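Local coordinates for protein subclass B1 metallo-beta-lactamase (Myroides odoratimimus, PDB 6T5L) that probably hydrolyses carbapenems and other beta-lactam antibiotics with a zinc centre, as a subclass B1 metallo-beta-lactamase, at residues L85-F97 with I105-V117. Numbering follows the deposited sequence.
Sequences LKSEIIGLIPTHF and ITEFENHNIQTYV. With ZN (zinc ion), chain C.
Leu92 and Thr115 face each other in a single beta bridge, where a beta-alpha-beta connection of the metallo-beta-lactamase fold returns from helix 105-110 to run beside strand 88-93. Two backbone bonds flank Thr115: Leu92 N donates to Gln114 O, and Tyr116 N to Leu92 O at 2.7 Å and almost straight (176°).

From CB to its tip, Leu92 leans on the returning helix and turn. Its CB passes Ile113 CG2 at 4.2 Å and also lies near Phe108 CD2. With CG anti to the backbone N (chi1 168°), both methyls land on the helix: CD1 sits over one face of the Phe108 ring, towards its rim, while CD2 touches Ile105 CD1 at 3.6 Å. Further back along the strand, Ile89 CG2 presses on Ile113 CG2, also at 3.6 Å. Asn112, with positive phi, ends the helix in a Schellman motif and turns the chain towards Ile113.

Beyond Pro94, the chain reaches His96, which binds zinc with His98 and His161. Gly91 CA meets the edge of the Tyr116 ring, in its plane, 3.9 Å from CE1. Just past that edge, a water hydrogen-bonds Tyr116 OH at 2.7 Å and donates to Ile90 O at 2.6 Å, bridging the two residues.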
# COMPACT_ATOMS: atom_id res chain seq x y z
N LEU A 85 -12.88 13.61 -5.74
CA LEU A 85 -12.67 14.04 -4.36
C LEU A 85 -12.26 15.51 -4.24
O LEU A 85 -12.12 16.01 -3.10
CB LEU A 85 -11.62 13.18 -3.68
CG LEU A 85 -11.85 11.66 -3.80
CD1 LEU A 85 -10.71 10.90 -3.02
CD2 LEU A 85 -13.23 11.19 -3.26
N LYS A 86 -12.12 16.20 -5.38
CA LYS A 86 -11.63 17.58 -5.44
C LYS A 86 -10.43 17.76 -4.54
O LYS A 86 -10.38 18.67 -3.70
CB LYS A 86 -12.71 18.61 -5.07
CG LYS A 86 -14.01 18.37 -5.65
CD LYS A 86 -13.95 18.66 -7.11
CE LYS A 86 -15.33 18.53 -7.72
NZ LYS A 86 -15.42 19.06 -9.07
N SER A 87 -9.48 16.85 -4.63
CA SER A 87 -8.37 16.87 -3.71
C SER A 87 -7.01 16.85 -4.43
O SER A 87 -6.86 16.57 -5.63
CB SER A 87 -8.48 15.69 -2.71
OG SER A 87 -9.63 15.83 -1.86
N GLU A 88 -6.01 17.16 -3.66
CA GLU A 88 -4.63 17.11 -4.10
C GLU A 88 -3.99 15.88 -3.45
O GLU A 88 -4.21 15.60 -2.25
CB GLU A 88 -3.92 18.39 -3.69
CG GLU A 88 -2.40 18.35 -3.88
CD GLU A 88 -1.67 19.57 -3.29
OE1 GLU A 88 -0.41 19.54 -3.29
OE2 GLU A 88 -2.32 20.53 -2.82
N ILE A 89 -3.22 15.14 -4.22
CA ILE A 89 -2.43 14.06 -3.65
C ILE A 89 -1.12 14.67 -3.17
O ILE A 89 -0.35 15.17 -3.99
CB ILE A 89 -2.15 12.93 -4.66
CG1 ILE A 89 -3.46 12.32 -5.13
CG2 ILE A 89 -1.21 11.91 -3.97
CD1 ILE A 89 -3.30 11.49 -6.43
N ILE A 90 -0.84 14.58 -1.87
CA ILE A 90 0.35 15.24 -1.34
C ILE A 90 1.52 14.30 -1.17
O ILE A 90 2.62 14.77 -0.84
CB ILE A 90 0.10 15.95 0.02
CG1 ILE A 90 -0.43 15.00 1.11
CG2 ILE A 90 -0.94 17.03 -0.18
CD1 ILE A 90 -0.49 15.70 2.52
N GLY A 91 1.36 13.02 -1.44
CA GLY A 91 2.48 12.12 -1.22
C GLY A 91 2.12 10.71 -1.66
O GLY A 91 0.99 10.29 -1.48
N LEU A 92 3.10 9.99 -2.15
CA LEU A 92 2.99 8.59 -2.51
C LEU A 92 3.98 7.78 -1.67
O LEU A 92 5.16 8.14 -1.56
CB LEU A 92 3.28 8.40 -3.99
CG LEU A 92 3.47 6.96 -4.41
CD1 LEU A 92 2.21 6.18 -4.45
CD2 LEU A 92 4.11 7.08 -5.81
N ILE A 93 3.49 6.69 -1.05
CA ILE A 93 4.33 5.82 -0.27
C ILE A 93 4.25 4.43 -0.86
O ILE A 93 3.34 3.66 -0.58
CB ILE A 93 3.92 5.78 1.23
CG1 ILE A 93 3.92 7.20 1.80
CG2 ILE A 93 4.84 4.83 1.97
CD1 ILE A 93 3.08 7.37 3.00
N PRO A 94 5.25 4.03 -1.65
CA PRO A 94 5.31 2.63 -2.07
C PRO A 94 5.78 1.75 -0.91
O PRO A 94 6.79 2.05 -0.29
CB PRO A 94 6.33 2.63 -3.21
CG PRO A 94 6.94 4.01 -3.27
CD PRO A 94 6.41 4.81 -2.08
N THR A 95 5.06 0.66 -0.64
CA THR A 95 5.28 -0.09 0.60
C THR A 95 6.37 -1.14 0.45
O THR A 95 6.83 -1.66 1.48
CB THR A 95 3.97 -0.75 1.13
OG1 THR A 95 3.47 -1.69 0.16
CG2 THR A 95 2.96 0.31 1.46
N HIS A 96 6.74 -1.50 -0.80
CA HIS A 96 7.97 -2.23 -1.14
C HIS A 96 8.30 -2.05 -2.63
O HIS A 96 7.65 -1.28 -3.35
CB HIS A 96 7.95 -3.74 -0.72
CG HIS A 96 6.91 -4.59 -1.40
ND1 HIS A 96 5.58 -4.54 -1.05
CD2 HIS A 96 7.02 -5.64 -2.28
CE1 HIS A 96 4.92 -5.46 -1.75
NE2 HIS A 96 5.76 -6.11 -2.53
N PHE A 97 9.33 -2.74 -3.09
CA PHE A 97 9.94 -2.41 -4.38
C PHE A 97 9.31 -3.16 -5.56
O PHE A 97 9.71 -2.93 -6.70
CB PHE A 97 11.45 -2.70 -4.34
CG PHE A 97 11.79 -4.16 -4.34
CD1 PHE A 97 11.74 -4.92 -3.18
CD2 PHE A 97 12.19 -4.78 -5.51
CE1 PHE A 97 12.07 -6.31 -3.20
CE2 PHE A 97 12.54 -6.14 -5.54
CZ PHE A 97 12.46 -6.91 -4.41
N ILE A 105 4.64 4.63 -11.14
CA ILE A 105 5.41 5.70 -10.54
C ILE A 105 5.60 6.87 -11.50
O ILE A 105 5.50 8.04 -11.10
CB ILE A 105 6.74 5.17 -10.00
CG1 ILE A 105 7.55 6.28 -9.28
CG2 ILE A 105 7.65 4.66 -11.15
CD1 ILE A 105 6.94 6.83 -8.00
N THR A 106 5.86 6.60 -12.78
CA THR A 106 6.08 7.68 -13.76
C THR A 106 4.89 8.64 -13.79
O THR A 106 5.03 9.86 -13.91
CB THR A 106 6.32 7.11 -15.16
OG1 THR A 106 7.54 6.31 -15.20
CG2 THR A 106 6.43 8.24 -16.21
N GLU A 107 3.68 8.10 -13.68
CA GLU A 107 2.52 8.95 -13.82
C GLU A 107 2.38 9.86 -12.61
O GLU A 107 2.03 11.04 -12.73
CB GLU A 107 1.31 8.05 -14.05
CG GLU A 107 0.12 8.75 -14.48
CD GLU A 107 0.27 9.41 -15.84
OE1 GLU A 107 0.54 8.76 -16.84
OE2 GLU A 107 0.15 10.63 -15.85
N PHE A 108 2.72 9.34 -11.43
CA PHE A 108 2.72 10.15 -10.21
C PHE A 108 3.81 11.20 -10.28
O PHE A 108 3.59 12.39 -9.94
CB PHE A 108 2.94 9.28 -8.96
CG PHE A 108 1.69 8.59 -8.48
CD1 PHE A 108 1.23 7.48 -9.15
CD2 PHE A 108 0.98 9.03 -7.33
CE1 PHE A 108 0.05 6.83 -8.74
CE2 PHE A 108 -0.23 8.36 -6.94
CZ PHE A 108 -0.66 7.30 -7.62
N GLU A 109 4.99 10.81 -10.72
CA GLU A 109 6.09 11.79 -10.81
C GLU A 109 5.75 12.92 -11.80
O GLU A 109 6.10 14.09 -11.57
CB GLU A 109 7.39 11.08 -11.19
CG GLU A 109 7.89 10.10 -10.14
CD GLU A 109 9.27 9.54 -10.46
OE1 GLU A 109 9.43 9.04 -11.58
OE2 GLU A 109 10.19 9.59 -9.61
N ASN A 110 5.00 12.60 -12.85
CA ASN A 110 4.63 13.59 -13.85
C ASN A 110 3.57 14.54 -13.35
O ASN A 110 3.41 15.62 -13.94
CB ASN A 110 4.14 12.93 -15.11
CG ASN A 110 5.29 12.38 -15.95
OD1 ASN A 110 6.46 12.54 -15.60
ND2 ASN A 110 4.96 11.65 -17.01
N HIS A 111 2.85 14.19 -12.30
CA HIS A 111 2.00 15.15 -11.63
C HIS A 111 2.72 15.80 -10.44
O HIS A 111 2.06 16.41 -9.61
CB HIS A 111 0.70 14.49 -11.18
CG HIS A 111 -0.20 14.10 -12.32
ND1 HIS A 111 0.09 13.05 -13.16
CD2 HIS A 111 -1.36 14.63 -12.78
CE1 HIS A 111 -0.83 12.97 -14.11
NE2 HIS A 111 -1.74 13.91 -13.88
N ASN A 112 4.04 15.67 -10.35
CA ASN A 112 4.81 16.19 -9.22
C ASN A 112 4.20 15.85 -7.85
O ASN A 112 4.12 16.68 -6.96
CB ASN A 112 4.97 17.67 -9.39
CG ASN A 112 5.54 18.02 -10.76
OD1 ASN A 112 6.66 17.66 -11.02
ND2 ASN A 112 4.76 18.68 -11.62
N ILE A 113 3.83 14.57 -7.68
CA ILE A 113 3.46 14.03 -6.37
C ILE A 113 4.71 13.55 -5.67
O ILE A 113 5.41 12.66 -6.16
CB ILE A 113 2.45 12.89 -6.50
CG1 ILE A 113 1.13 13.43 -7.12
CG2 ILE A 113 2.14 12.27 -5.15
CD1 ILE A 113 0.28 12.34 -7.76
N GLN A 114 5.03 14.16 -4.54
CA GLN A 114 6.21 13.75 -3.77
C GLN A 114 6.13 12.27 -3.39
O GLN A 114 5.12 11.79 -2.86
CB GLN A 114 6.34 14.59 -2.51
CG GLN A 114 7.61 14.30 -1.74
CD GLN A 114 8.86 14.56 -2.59
OE1 GLN A 114 9.05 15.66 -3.08
NE2 GLN A 114 9.71 13.55 -2.72
N THR A 115 7.21 11.55 -3.68
CA THR A 115 7.40 10.17 -3.25
C THR A 115 8.10 10.13 -1.90
O THR A 115 9.11 10.82 -1.69
CB THR A 115 8.24 9.42 -4.28
OG1 THR A 115 7.53 9.46 -5.51
CG2 THR A 115 8.45 7.98 -3.89
N TYR A 116 7.58 9.31 -1.00
CA TYR A 116 8.20 9.05 0.30
C TYR A 116 8.50 7.57 0.41
O TYR A 116 7.57 6.76 0.30
CB TYR A 116 7.27 9.44 1.44
CG TYR A 116 6.98 10.92 1.57
CD1 TYR A 116 6.00 11.48 0.81
CD2 TYR A 116 7.71 11.74 2.42
CE1 TYR A 116 5.69 12.81 0.89
CE2 TYR A 116 7.43 13.08 2.51
CZ TYR A 116 6.40 13.60 1.72
OH TYR A 116 6.01 14.92 1.76
N VAL A 117 9.76 7.20 0.60
CA VAL A 117 10.10 5.78 0.52
C VAL A 117 11.25 5.47 1.45
O VAL A 117 12.07 6.34 1.81
CB VAL A 117 10.41 5.40 -0.96
CG1 VAL A 117 11.48 6.33 -1.52
CG2 VAL A 117 10.81 3.91 -1.12
ZN ZN C . 5.69 -7.90 -3.50
O HOH W 1 3.36 16.07 -3.60
O HOH W 2 3.63 15.99 1.18
O HOH W 3 4.56 -7.75 -4.05